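Local coordinates for protein Cyclo(L-tyrosyl-L-tyrosyl) synthase (Mycobacterium tuberculosis, PDB 2X9Q) that probably joins, without ATP, two tyrosyl groups delivered by tyrosyl-tRNA into cyclo(L-Tyr-L-Tyr), an intermediate on the route to mycocyclosin, at residues Arg100-Trp105 with Ala279-Asp284; Val66-Gln71 with Ile75-Gly80; Lys150-Val155 with Leu165-Met170. One frame throughout, in Å; residues are numbered along the deposited sequence.

How the contacts relate
All three contacts dock a helix on the same mixed sheet. Contacts 1 and 2, with centres about 14 Å apart, meet on neighbouring strands 276-283 and 64-68, where Arg67 N lies 2.8 Å from Ile280 O, a probable hydrogen bond. Trp105 and His77 also share Gln61 OE1 as a hydrogen-bond partner. Contact 3 lies on strand 165-169, an outermost strand, about 23 Å from contact 2 between centres, and touches contact 1 where Arg100 CA lies 3.8 Å from Thr154 CG2. Ser88 is probably the nucleophile, its side chain about 9 Å from that of Ile151; the side chain of Val281 is about 7 Å from that of Tyr253, which probably binds substrate.

Contact 1 (Arg100-Trp105 with Ala279-Asp284); sequences RDLGLW and AIVTPD
Val281 meets Trp105 and Leu102 with its two methyl groups, one for each partner. CG2 of Val281 stands 3.9 Å from CH2 of Trp105, at the far end of the indole and oblique to the ring. CG1 of Val281 makes the longer contact, 4.3 Å from CD2 of Leu102. The two backbones stay well apart, with Trp105 CA 10.1 Å from Val281 CA, and the indole spans much of that gap: its CG is anti to the backbone N (chi1 164°), which carries the six-membered ring toward strand 276-283 while the Val281 side chain comes from the opposite direction.

All three touching residues are buried, yet they hide just 106 Å² between the segments. The Trp105 side chain also touches Val66 and Cys252, and Phe110 meets its ring edge-to-face. By contrast, Leu104 on the helix and Pro283 at the strand end are exposed and take no part.

No hydrogen bond crosses between the segments, and Trp105 NE1 donates to Gln61 OE1. The join between helix 96-109 and strand 276-283 here consists of a few methyl and ring contacts and is apolar, while the buried indole N-H finds its acceptor on another strand.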
ATOM      1  N   ARG A 100      -2.648  16.639  -2.958  1.00 24.64           N
ATOM      2  CA  ARG A 100      -1.654  17.633  -3.400  1.00 25.89           C
ATOM      3  C   ARG A 100      -0.475  17.724  -2.426  1.00 24.60           C
ATOM      4  O   ARG A 100       0.633  17.840  -2.842  1.00 26.41           O
ATOM      5  CB  ARG A 100      -2.294  19.012  -3.511  1.00 26.98           C
ATOM      6  CG  ARG A 100      -1.443  20.018  -4.272  1.00 29.42           C
ATOM      7  CD  ARG A 100      -2.261  21.340  -4.439  1.00 41.58           C
ATOM      8  NE  ARG A 100      -1.291  22.402  -4.659  1.00 49.10           N
ATOM      9  CZ  ARG A 100      -0.782  22.680  -5.849  1.00 50.84           C
ATOM     10  NH1 ARG A 100      -1.184  22.006  -6.948  1.00 53.62           N
ATOM     11  NH2 ARG A 100       0.120  23.633  -5.944  1.00 48.37           N
ATOM     12  N   ASP A 101      -0.744  17.752  -1.145  1.00 25.88           N
ATOM     13  CA  ASP A 101       0.323  17.891  -0.164  1.00 27.21           C
ATOM     14  C   ASP A 101       1.266  16.665  -0.270  1.00 26.94           C
ATOM     15  O   ASP A 101       2.526  16.795  -0.318  1.00 27.50           O
ATOM     16  CB  ASP A 101      -0.317  18.022   1.217  1.00 27.56           C
ATOM     17  CG  ASP A 101      -0.949  19.407   1.444  1.00 29.50           C
ATOM     18  OD1 ASP A 101      -0.710  20.289   0.587  1.00 28.62           O
ATOM     19  OD2 ASP A 101      -1.656  19.576   2.461  1.00 33.72           O
ATOM     20  N   LEU A 102       0.665  15.489  -0.449  1.00 24.30           N
ATOM     21  CA  LEU A 102       1.441  14.255  -0.614  1.00 24.26           C
ATOM     22  C   LEU A 102       2.317  14.274  -1.845  1.00 22.87           C
ATOM     23  O   LEU A 102       3.474  13.774  -1.854  1.00 22.98           O
ATOM     24  CB  LEU A 102       0.499  12.996  -0.651  1.00 21.87           C
ATOM     25  CG  LEU A 102       0.028  12.528   0.734  1.00 23.73           C
ATOM     26  CD1 LEU A 102      -1.219  11.517   0.651  1.00 22.22           C
ATOM     27  CD2 LEU A 102       1.176  11.837   1.511  1.00 20.60           C
ATOM     28  N   GLY A 103       1.729  14.718  -2.951  1.00 23.20           N
ATOM     29  CA  GLY A 103       2.452  14.820  -4.211  1.00 22.09           C
ATOM     30  C   GLY A 103       3.633  15.833  -4.081  1.00 24.73           C
ATOM     31  O   GLY A 103       4.728  15.562  -4.591  1.00 25.92           O
ATOM     32  N   LEU A 104       3.425  16.949  -3.408  1.00 24.10           N
ATOM     33  CA  LEU A 104       4.552  17.915  -3.193  1.00 27.32           C
ATOM     34  C   LEU A 104       5.644  17.297  -2.273  1.00 27.19           C
ATOM     35  O   LEU A 104       6.823  17.436  -2.533  1.00 27.86           O
ATOM     36  CB  LEU A 104       4.007  19.180  -2.526  1.00 26.26           C
ATOM     37  CG  LEU A 104       3.177  20.056  -3.510  1.00 32.37           C
ATOM     38  CD1 LEU A 104       2.314  21.106  -2.773  1.00 36.82           C
ATOM     39  CD2 LEU A 104       4.080  20.644  -4.641  1.00 38.38           C
ATOM     40  N   TRP A 105       5.215  16.623  -1.199  1.00 27.36           N
ATOM     41  CA  TRP A 105       6.131  15.933  -0.267  1.00 27.07           C
ATOM     42  C   TRP A 105       6.896  14.929  -1.083  1.00 28.11           C
ATOM     43  O   TRP A 105       8.116  14.887  -0.989  1.00 28.10           O
ATOM     44  CB  TRP A 105       5.398  15.198   0.851  1.00 25.72           C
ATOM     45  CG  TRP A 105       6.276  14.198   1.575  1.00 26.85           C
ATOM     46  CD1 TRP A 105       7.252  14.495   2.497  1.00 29.29           C
ATOM     47  CD2 TRP A 105       6.272  12.767   1.436  1.00 27.95           C
ATOM     48  NE1 TRP A 105       7.864  13.341   2.901  1.00 30.67           N
ATOM     49  CE2 TRP A 105       7.290  12.268   2.254  1.00 29.72           C
ATOM     50  CE3 TRP A 105       5.495  11.845   0.678  1.00 28.66           C
ATOM     51  CZ2 TRP A 105       7.544  10.898   2.384  1.00 24.70           C
ATOM     52  CZ3 TRP A 105       5.796  10.477   0.768  1.00 25.86           C
ATOM     53  CH2 TRP A 105       6.800  10.025   1.611  1.00 28.13           C
ATOM     54  N   ALA A 279       7.116   3.200   5.123  1.00 20.16           N
ATOM     55  CA  ALA A 279       7.013   4.256   6.066  1.00 20.42           C
ATOM     56  C   ALA A 279       5.578   4.633   6.329  1.00 21.22           C
ATOM     57  O   ALA A 279       4.753   4.676   5.424  1.00 21.18           O
ATOM     58  CB  ALA A 279       7.792   5.557   5.597  1.00 18.97           C
ATOM     59  N   ILE A 280       5.311   4.998   7.574  1.00 21.70           N
ATOM     60  CA  ILE A 280       4.023   5.522   7.956  1.00 20.89           C
ATOM     61  C   ILE A 280       4.131   7.061   7.833  1.00 23.35           C
ATOM     62  O   ILE A 280       5.065   7.676   8.420  1.00 22.81           O
ATOM     63  CB  ILE A 280       3.673   5.085   9.391  1.00 20.24           C
ATOM     64  CG1 ILE A 280       3.408   3.570   9.366  1.00 20.75           C
ATOM     65  CG2 ILE A 280       2.350   5.787   9.818  1.00 20.05           C
ATOM     66  CD1 ILE A 280       4.715   2.739   9.443  1.00 25.65           C
ATOM     67  N   VAL A 281       3.252   7.649   7.045  1.00 21.87           N
ATOM     68  CA  VAL A 281       3.372   9.071   6.677  1.00 23.99           C
ATOM     69  C   VAL A 281       2.079   9.733   7.037  1.00 25.67           C
ATOM     70  O   VAL A 281       1.022   9.320   6.527  1.00 24.25           O
ATOM     71  CB  VAL A 281       3.613   9.271   5.164  1.00 23.19           C
ATOM     72  CG1 VAL A 281       3.635  10.720   4.845  1.00 26.24           C
ATOM     73  CG2 VAL A 281       4.927   8.578   4.731  1.00 21.53           C
ATOM     74  N   THR A 282       2.134  10.647   8.013  1.00 26.03           N
ATOM     75  CA  THR A 282       0.916  11.234   8.620  1.00 27.28           C
ATOM     76  C   THR A 282       1.031  12.769   8.674  1.00 29.73           C
ATOM     77  O   THR A 282       2.143  13.282   8.626  1.00 29.80           O
ATOM     78  CB  THR A 282       0.678  10.745  10.055  1.00 28.97           C
ATOM     79  OG1 THR A 282       1.866  10.913  10.872  1.00 27.91           O
ATOM     80  CG2 THR A 282       0.169   9.293  10.075  1.00 29.02           C
ATOM     81  N   PRO A 283      -0.103  13.513   8.743  1.00 30.81           N
ATOM     82  CA  PRO A 283       0.029  15.020   8.725  1.00 32.70           C
ATOM     83  C   PRO A 283       0.724  15.490  10.026  1.00 33.48           C
ATOM     84  O   PRO A 283       0.441  14.885  11.051  1.00 33.53           O
ATOM     85  CB  PRO A 283      -1.461  15.502   8.734  1.00 32.93           C
ATOM     86  CG  PRO A 283      -2.234  14.329   8.191  1.00 31.43           C
ATOM     87  CD  PRO A 283      -1.514  13.082   8.790  1.00 30.52           C
ATOM     88  N   ASP A 284       1.620  16.495  10.007  1.00 36.87           N
ATOM     89  CA  ASP A 284       2.338  16.906  11.259  1.00 38.83           C
ATOM     90  C   ASP A 284       1.397  17.668  12.180  1.00 40.22           C
ATOM     91  O   ASP A 284       0.823  18.626  11.708  1.00 41.17           O
ATOM     92  CB  ASP A 284       3.617  17.770  10.962  1.00 39.83           C
TER

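Contact 2 (Val66-Gln71 with Ile75-Gly80); sequences VRPFTQ and IIHTEG
Strand 64-68 turns into helix 71-79 so closely that the two backbones run near each other, with Pro68 CA 7.4 Å from His77 CA. This is a strand-to-helix connection on the antiparallel extension of the Rossmann-like sheet, a fold consistent with the HUP-clan kinship to class I tRNA synthetases. Thr70 is the N-cap of the helix: its OG1 accepts a hydrogen bond from Cys73 N.

The principal side-chain contact is made by Val66 and His77, which approach from opposite directions. The Val66 methyl CG1 sits over one face of the imidazole, 3.8 Å from the ring centroid and 22° off the ring normal, a CH-pi arrangement displaced toward the rim. CE1 of His77 is the ring atom nearest to that methyl, at 3.5 Å. The His77 CG lies anti to the backbone N and beside the carbonyl carbon (chi1 177°), and in this setting the ring meets Val66. Pro68 adds a looser contact, its CG 4.2 Å from His77 ND1 and oblique to the ring.

The ring is buried, and its NE2 is satisfied by a hydrogen bond with Gln61 OE1 on the border strand 59-61. Methyl packing over the face and this polar bond together would restrain the ring's rotation. Val66 also touches Ala279 of the neighbouring strand 276-283.

At the more exposed end of the contact, Gln71 and Ile75 both belong to the helix, and the bond between them is the helix's own first-turn hydrogen bond: Ile75 N donates to Gln71 O, weakly, at 3.3 Å and with an angle of 155° at the hydrogen. Ile75 CG1 lies 3.7 Å from the same Gln71 O.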
ATOM      1  N   VAL A  66       7.204  11.549   8.764  1.00 25.37           N
ATOM      2  CA  VAL A  66       7.556  10.305   8.038  1.00 25.36           C
ATOM      3  C   VAL A  66       8.255   9.368   9.063  1.00 25.88           C
ATOM      4  O   VAL A  66       9.331   9.691   9.611  1.00 26.02           O
ATOM      5  CB  VAL A  66       8.503  10.594   6.856  1.00 24.72           C
ATOM      6  CG1 VAL A  66       8.977   9.287   6.057  1.00 22.94           C
ATOM      7  CG2 VAL A  66       7.890  11.603   5.969  1.00 25.39           C
ATOM      8  N   ARG A  67       7.656   8.212   9.273  1.00 24.49           N
ATOM      9  CA  ARG A  67       8.168   7.212  10.208  1.00 24.47           C
ATOM     10  C   ARG A  67       8.490   5.897   9.484  1.00 23.63           C
ATOM     11  O   ARG A  67       7.588   5.007   9.265  1.00 20.18           O
ATOM     12  CB  ARG A  67       7.191   7.025  11.364  1.00 24.76           C
ATOM     13  CG  ARG A  67       7.845   6.138  12.483  1.00 31.19           C
ATOM     14  CD  ARG A  67       6.998   6.005  13.762  1.00 34.02           C
ATOM     15  NE  ARG A  67       5.609   5.538  13.525  1.00 37.86           N
ATOM     16  CZ  ARG A  67       5.213   4.275  13.260  1.00 39.53           C
ATOM     17  NH1 ARG A  67       6.092   3.259  13.158  1.00 37.97           N
ATOM     18  NH2 ARG A  67       3.903   4.001  13.129  1.00 37.00           N
ATOM     19  N   PRO A  68       9.782   5.727   9.134  1.00 23.77           N
ATOM     20  CA  PRO A  68      10.145   4.442   8.514  1.00 23.55           C
ATOM     21  C   PRO A  68       9.906   3.292   9.493  1.00 23.03           C
ATOM     22  O   PRO A  68      10.115   3.425  10.705  1.00 23.16           O
ATOM     23  CB  PRO A  68      11.639   4.604   8.152  1.00 23.15           C
ATOM     24  CG  PRO A  68      11.829   6.196   8.128  1.00 24.00           C
ATOM     25  CD  PRO A  68      10.957   6.619   9.307  1.00 23.69           C
ATOM     26  N   PHE A  69       9.478   2.170   8.948  1.00 21.76           N
ATOM     27  CA  PHE A  69       9.068   1.058   9.789  1.00 21.89           C
ATOM     28  C   PHE A  69      10.293   0.370  10.469  1.00 21.38           C
ATOM     29  O   PHE A  69      10.164   0.040  11.621  1.00 19.25           O
ATOM     30  CB  PHE A  69       8.291   0.009   8.979  1.00 21.24           C
ATOM     31  CG  PHE A  69       7.641  -1.042   9.842  1.00 21.46           C
ATOM     32  CD1 PHE A  69       6.512  -0.727  10.612  1.00 24.43           C
ATOM     33  CD2 PHE A  69       8.140  -2.337   9.846  1.00 19.32           C
ATOM     34  CE1 PHE A  69       5.889  -1.686  11.397  1.00 26.44           C
ATOM     35  CE2 PHE A  69       7.556  -3.353  10.655  1.00 22.67           C
ATOM     36  CZ  PHE A  69       6.388  -3.024  11.406  1.00 24.96           C
ATOM     37  N   THR A  70      11.419   0.200   9.765  1.00 20.13           N
ATOM     38  CA  THR A  70      12.648  -0.347  10.354  1.00 21.63           C
ATOM     39  C   THR A  70      13.838   0.603  10.074  1.00 21.95           C
ATOM     40  O   THR A  70      13.747   1.494   9.241  1.00 20.06           O
ATOM     41  CB  THR A  70      13.117  -1.731   9.771  1.00 20.85           C
ATOM     42  OG1 THR A  70      13.471  -1.554   8.365  1.00 18.52           O
ATOM     43  CG2 THR A  70      12.024  -2.811   9.981  1.00 22.25           C
ATOM     44  N   GLN A  71      14.991   0.326  10.696  1.00 21.69           N
ATOM     45  CA  GLN A  71      16.197   1.146  10.395  1.00 22.84           C
ATOM     46  C   GLN A  71      16.619   0.983   8.951  1.00 21.90           C
ATOM     47  O   GLN A  71      17.265   1.883   8.368  1.00 21.80           O
ATOM     48  CB  GLN A  71      17.367   0.638  11.201  1.00 23.08           C
ATOM     49  CG  GLN A  71      17.169   0.649  12.657  1.00 31.06           C
ATOM     50  CD  GLN A  71      18.524   0.286  13.346  1.00 39.48           C
ATOM     51  OE1 GLN A  71      19.414   1.151  13.446  1.00 43.96           O
ATOM     52  NE2 GLN A  71      18.694  -0.981  13.734  1.00 35.00           N
ATOM     53  N   ILE A  75      17.102   3.936   5.770  1.00 22.83           N
ATOM     54  CA  ILE A  75      18.112   4.066   4.740  1.00 23.07           C
ATOM     55  C   ILE A  75      17.463   4.243   3.369  1.00 23.75           C
ATOM     56  O   ILE A  75      17.893   5.094   2.543  1.00 22.31           O
ATOM     57  CB  ILE A  75      19.092   2.830   4.752  1.00 24.39           C
ATOM     58  CG1 ILE A  75      19.990   2.924   6.024  1.00 26.95           C
ATOM     59  CG2 ILE A  75      19.942   2.874   3.488  1.00 24.72           C
ATOM     60  CD1 ILE A  75      20.757   1.766   6.199  1.00 33.66           C
ATOM     61  N   ILE A  76      16.439   3.418   3.073  1.00 20.28           N
ATOM     62  CA  ILE A  76      15.764   3.564   1.761  1.00 19.93           C
ATOM     63  C   ILE A  76      15.071   4.939   1.553  1.00 20.49           C
ATOM     64  O   ILE A  76      15.102   5.526   0.444  1.00 21.96           O
ATOM     65  CB  ILE A  76      14.782   2.358   1.625  1.00 20.23           C
ATOM     66  CG1 ILE A  76      15.632   1.076   1.377  1.00 21.72           C
ATOM     67  CG2 ILE A  76      13.817   2.618   0.506  1.00 18.56           C
ATOM     68  CD1 ILE A  76      14.835  -0.348   1.642  1.00 20.08           C
ATOM     69  N   HIS A  77      14.445   5.433   2.610  1.00 19.95           N
ATOM     70  CA  HIS A  77      13.850   6.749   2.599  1.00 23.06           C
ATOM     71  C   HIS A  77      14.921   7.767   2.231  1.00 26.05           C
ATOM     72  O   HIS A  77      14.690   8.602   1.353  1.00 26.43           O
ATOM     73  CB  HIS A  77      13.338   7.090   4.008  1.00 23.87           C
ATOM     74  CG  HIS A  77      12.748   8.477   4.138  1.00 22.39           C
ATOM     75  ND1 HIS A  77      12.779   9.167   5.325  1.00 23.02           N
ATOM     76  CD2 HIS A  77      12.214   9.338   3.215  1.00 21.50           C
ATOM     77  CE1 HIS A  77      12.202  10.353   5.167  1.00 26.51           C
ATOM     78  NE2 HIS A  77      11.909  10.510   3.882  1.00 20.21           N
ATOM     79  N   THR A  78      16.070   7.722   2.924  1.00 25.33           N
ATOM     80  CA  THR A  78      17.217   8.613   2.615  1.00 28.52           C
ATOM     81  C   THR A  78      17.786   8.448   1.205  1.00 28.58           C
ATOM     82  O   THR A  78      18.254   9.416   0.622  1.00 29.02           O
ATOM     83  CB  THR A  78      18.372   8.373   3.692  1.00 28.52           C
ATOM     84  OG1 THR A  78      17.785   8.616   4.955  1.00 31.95           O
ATOM     85  CG2 THR A  78      19.487   9.381   3.502  1.00 34.84           C
ATOM     86  N   GLU A  79      17.795   7.238   0.632  1.00 27.57           N
ATOM     87  CA  GLU A  79      18.218   7.110  -0.734  1.00 28.28           C
ATOM     88  C   GLU A  79      17.331   7.996  -1.688  1.00 28.77           C
ATOM     89  O   GLU A  79      17.798   8.430  -2.745  1.00 25.66           O
ATOM     90  CB  GLU A  79      18.088   5.677  -1.224  1.00 28.37           C
ATOM     91  CG  GLU A  79      18.859   4.649  -0.417  1.00 32.71           C
ATOM     92  CD  GLU A  79      20.323   4.530  -0.888  1.00 38.29           C
ATOM     93  OE1 GLU A  79      20.790   3.420  -1.082  1.00 42.41           O
ATOM     94  OE2 GLU A  79      20.960   5.567  -1.144  1.00 40.13           O
ATOM     95  N   GLY A  80      16.033   8.155  -1.389  1.00 27.11           N
ATOM     96  CA  GLY A  80      15.221   9.053  -2.247  1.00 24.68           C
ATOM     97  C   GLY A  80      15.075   8.579  -3.673  1.00 24.98           C
ATOM     98  O   GLY A  80      14.979   9.421  -4.623  1.00 25.91           O
TER

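Contact 3 (Lys150-Val155 with Leu165-Met170); sequences KITTTV and LCVRPM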
ATOM      1  N   LYS A 150      -9.542  12.498  -8.557  1.00 23.38           N
ATOM      2  CA  LYS A 150      -8.798  13.392  -7.634  1.00 23.58           C
ATOM      3  C   LYS A 150      -7.281  13.203  -7.820  1.00 25.54           C
ATOM      4  O   LYS A 150      -6.545  14.192  -7.878  1.00 25.14           O
ATOM      5  CB  LYS A 150      -9.136  13.183  -6.184  1.00 23.39           C
ATOM      6  CG  LYS A 150     -10.609  13.538  -5.903  1.00 24.86           C
ATOM      7  CD  LYS A 150     -10.920  13.083  -4.470  1.00 28.99           C
ATOM      8  CE  LYS A 150     -12.286  13.563  -4.042  1.00 34.52           C
ATOM      9  NZ  LYS A 150     -12.376  13.491  -2.506  1.00 39.16           N
ATOM     10  N   ILE A 151      -6.833  11.946  -7.972  1.00 23.49           N
ATOM     11  CA  ILE A 151      -5.414  11.736  -8.165  1.00 22.92           C
ATOM     12  C   ILE A 151      -5.001  12.276  -9.502  1.00 23.96           C
ATOM     13  O   ILE A 151      -3.964  12.934  -9.563  1.00 22.47           O
ATOM     14  CB  ILE A 151      -4.966  10.291  -7.970  1.00 21.86           C
ATOM     15  CG1 ILE A 151      -5.356   9.798  -6.546  1.00 19.62           C
ATOM     16  CG2 ILE A 151      -3.466  10.165  -8.202  1.00 21.31           C
ATOM     17  CD1 ILE A 151      -5.425   8.163  -6.534  1.00 19.32           C
ATOM     18  N   THR A 152      -5.763  11.965 -10.578  1.00 23.30           N
ATOM     19  CA  THR A 152      -5.395  12.428 -11.902  1.00 25.11           C
ATOM     20  C   THR A 152      -5.292  13.953 -11.950  1.00 26.64           C
ATOM     21  O   THR A 152      -4.325  14.460 -12.492  1.00 27.11           O
ATOM     22  CB  THR A 152      -6.315  11.834 -12.979  1.00 25.89           C
ATOM     23  OG1 THR A 152      -6.294  10.413 -12.785  1.00 28.05           O
ATOM     24  CG2 THR A 152      -5.879  12.207 -14.534  1.00 24.42           C
ATOM     25  N   THR A 153      -6.221  14.687 -11.322  1.00 28.02           N
ATOM     26  CA  THR A 153      -6.153  16.154 -11.324  1.00 30.06           C
ATOM     27  C   THR A 153      -4.884  16.579 -10.588  1.00 31.01           C
ATOM     28  O   THR A 153      -4.142  17.447 -11.051  1.00 30.58           O
ATOM     29  CB  THR A 153      -7.409  16.727 -10.625  1.00 30.62           C
ATOM     30  OG1 THR A 153      -8.563  16.285 -11.358  1.00 32.12           O
ATOM     31  CG2 THR A 153      -7.383  18.365 -10.498  1.00 33.42           C
ATOM     32  N   THR A 154      -4.653  15.984  -9.415  1.00 29.57           N
ATOM     33  CA  THR A 154      -3.417  16.245  -8.667  1.00 28.52           C
ATOM     34  C   THR A 154      -2.140  16.158  -9.529  1.00 27.68           C
ATOM     35  O   THR A 154      -1.289  17.062  -9.527  1.00 27.98           O
ATOM     36  CB  THR A 154      -3.322  15.324  -7.435  1.00 27.57           C
ATOM     37  OG1 THR A 154      -4.484  15.519  -6.607  1.00 22.91           O
ATOM     38  CG2 THR A 154      -2.047  15.712  -6.647  1.00 27.11           C
ATOM     39  N   VAL A 155      -2.025  15.088 -10.274  1.00 27.69           N
ATOM     40  CA  VAL A 155      -0.792  14.772 -11.011  1.00 28.47           C
ATOM     41  C   VAL A 155      -0.653  15.726 -12.205  1.00 31.36           C
ATOM     42  O   VAL A 155       0.458  16.143 -12.554  1.00 29.14           O
ATOM     43  CB  VAL A 155      -0.742  13.284 -11.418  1.00 27.38           C
ATOM     44  CG1 VAL A 155       0.317  12.984 -12.438  1.00 29.54           C
ATOM     45  CG2 VAL A 155      -0.569  12.335 -10.139  1.00 23.16           C
ATOM     46  N   LEU A 165       6.108  11.995 -11.600  1.00 30.96           N
ATOM     47  CA  LEU A 165       4.944  11.643 -10.816  1.00 30.47           C
ATOM     48  C   LEU A 165       3.874  11.059 -11.721  1.00 31.06           C
ATOM     49  O   LEU A 165       3.587  11.649 -12.804  1.00 29.66           O
ATOM     50  CB  LEU A 165       4.473  12.905 -10.144  1.00 29.43           C
ATOM     51  CG  LEU A 165       3.159  12.771  -9.459  1.00 31.01           C
ATOM     52  CD1 LEU A 165       3.379  11.879  -8.185  1.00 28.23           C
ATOM     53  CD2 LEU A 165       2.849  14.167  -9.087  1.00 23.98           C
ATOM     54  N   CYS A 166       3.375   9.851 -11.358  1.00 28.73           N
ATOM     55  CA  CYS A 166       2.453   9.062 -12.183  1.00 28.98           C
ATOM     56  C   CYS A 166       1.333   8.519 -11.270  1.00 26.85           C
ATOM     57  O   CYS A 166       1.519   8.436 -10.043  1.00 22.73           O
ATOM     58  CB  CYS A 166       3.205   7.882 -12.783  1.00 30.58           C
ATOM     59  SG  CYS A 166       4.423   8.368 -14.117  1.00 52.11           S
ATOM     60  N   VAL A 167       0.168   8.187 -11.834  1.00 26.39           N
ATOM     61  CA  VAL A 167      -0.912   7.547 -11.077  1.00 24.62           C
ATOM     62  C   VAL A 167      -1.262   6.316 -11.858  1.00 26.49           C
ATOM     63  O   VAL A 167      -1.233   6.328 -13.084  1.00 24.55           O
ATOM     64  CB  VAL A 167      -2.186   8.405 -10.901  1.00 26.49           C
ATOM     65  CG1 VAL A 167      -2.600   9.189 -12.192  1.00 26.94           C
ATOM     66  CG2 VAL A 167      -3.404   7.501 -10.341  1.00 23.91           C
ATOM     67  N   ARG A 168      -1.570   5.219 -11.177  1.00 25.58           N
ATOM     68  CA  ARG A 168      -2.180   4.134 -11.938  1.00 26.75           C
ATOM     69  C   ARG A 168      -2.978   3.234 -11.016  1.00 23.43           C
ATOM     70  O   ARG A 168      -2.743   3.250  -9.834  1.00 21.44           O
ATOM     71  CB  ARG A 168      -1.155   3.315 -12.674  1.00 28.85           C
ATOM     72  CG  ARG A 168      -0.391   2.384 -11.802  1.00 33.43           C
ATOM     73  CD  ARG A 168       0.862   1.843 -12.594  1.00 37.46           C
ATOM     74  NE  ARG A 168       1.964   2.801 -12.487  1.00 37.48           N
ATOM     75  CZ  ARG A 168       3.079   2.786 -13.242  1.00 38.60           C
ATOM     76  NH1 ARG A 168       3.271   1.872 -14.174  1.00 35.11           N
ATOM     77  NH2 ARG A 168       4.005   3.701 -13.064  1.00 36.84           N
ATOM     78  N   PRO A 169      -3.910   2.461 -11.590  1.00 23.29           N
ATOM     79  CA  PRO A 169      -4.674   1.568 -10.727  1.00 21.63           C
ATOM     80  C   PRO A 169      -3.879   0.319 -10.357  1.00 20.90           C
ATOM     81  O   PRO A 169      -3.067  -0.181 -11.157  1.00 19.18           O
ATOM     82  CB  PRO A 169      -5.881   1.179 -11.606  1.00 20.65           C
ATOM     83  CG  PRO A 169      -5.352   1.249 -13.052  1.00 21.33           C
ATOM     84  CD  PRO A 169      -4.210   2.278 -13.039  1.00 22.84           C
HETATM   85  N   MSE A 170      -4.176  -0.254  -9.183  1.00 19.65           N
HETATM   86  CA  MSE A 170      -3.548  -1.470  -8.777  1.00 19.75           C
HETATM   87  C   MSE A 170      -3.744  -2.608  -9.821  1.00 21.92           C
HETATM   88  O   MSE A 170      -2.803  -3.453 -10.056  1.00 21.42           O
HETATM   89  CB  MSE A 170      -4.110  -1.902  -7.340  1.00 19.67           C
HETATM   90  CG  MSE A 170      -3.376  -3.235  -6.775  1.00 21.70           C
HETATM   91 SE   MSE A 170      -1.456  -2.761  -6.445  1.00 28.93          SE
HETATM   92  CE  MSE A 170      -1.753  -1.635  -4.890  1.00 26.81           C
TER
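Ile151 and Val155, one turn apart on helix 133-158, face Val167 and Leu165 on border strand 165-169. Together with strand 112-117, which runs parallel beside 165-169, the helix forms a beta-alpha-beta crossover of the Rossmann-like sheet. The local axes approach to 8.4 Å and run antiparallel, 164° apart.

Ile151 and Val167 are set obliquely, methyl against methyl: CG2 of Ile151 lies 3.4 Å from CG2 of Val167, shorter than carbon-carbon packing normally allows, so this spot is tight. Val167 holds CG1 in the crowded position between its backbone N and carbonyl carbon (chi1 42°). That turns CG2 to Ile151 and lets CG1 come 3.9 Å from Thr152 OG1, with the two side chains nearly perpendicular. The partner is a methyl, so this is van der Waals contact; the hydroxyl's hydrogen bond goes to Arg148 O.

Val155 slants across Leu165, its CG2 3.8 Å from Leu165 CG, while its other methyl, CG1, rests 3.6 Å from Leu165 O. Ile151 also touches Phe115 on strand 112-117.

Within the helix, Lys150 O takes two donors from opposite faces of its carbonyl plane: Thr154 N at 3.0 Å, and Thr154 OG1 at 2.8 Å, tilted 32° from that plane.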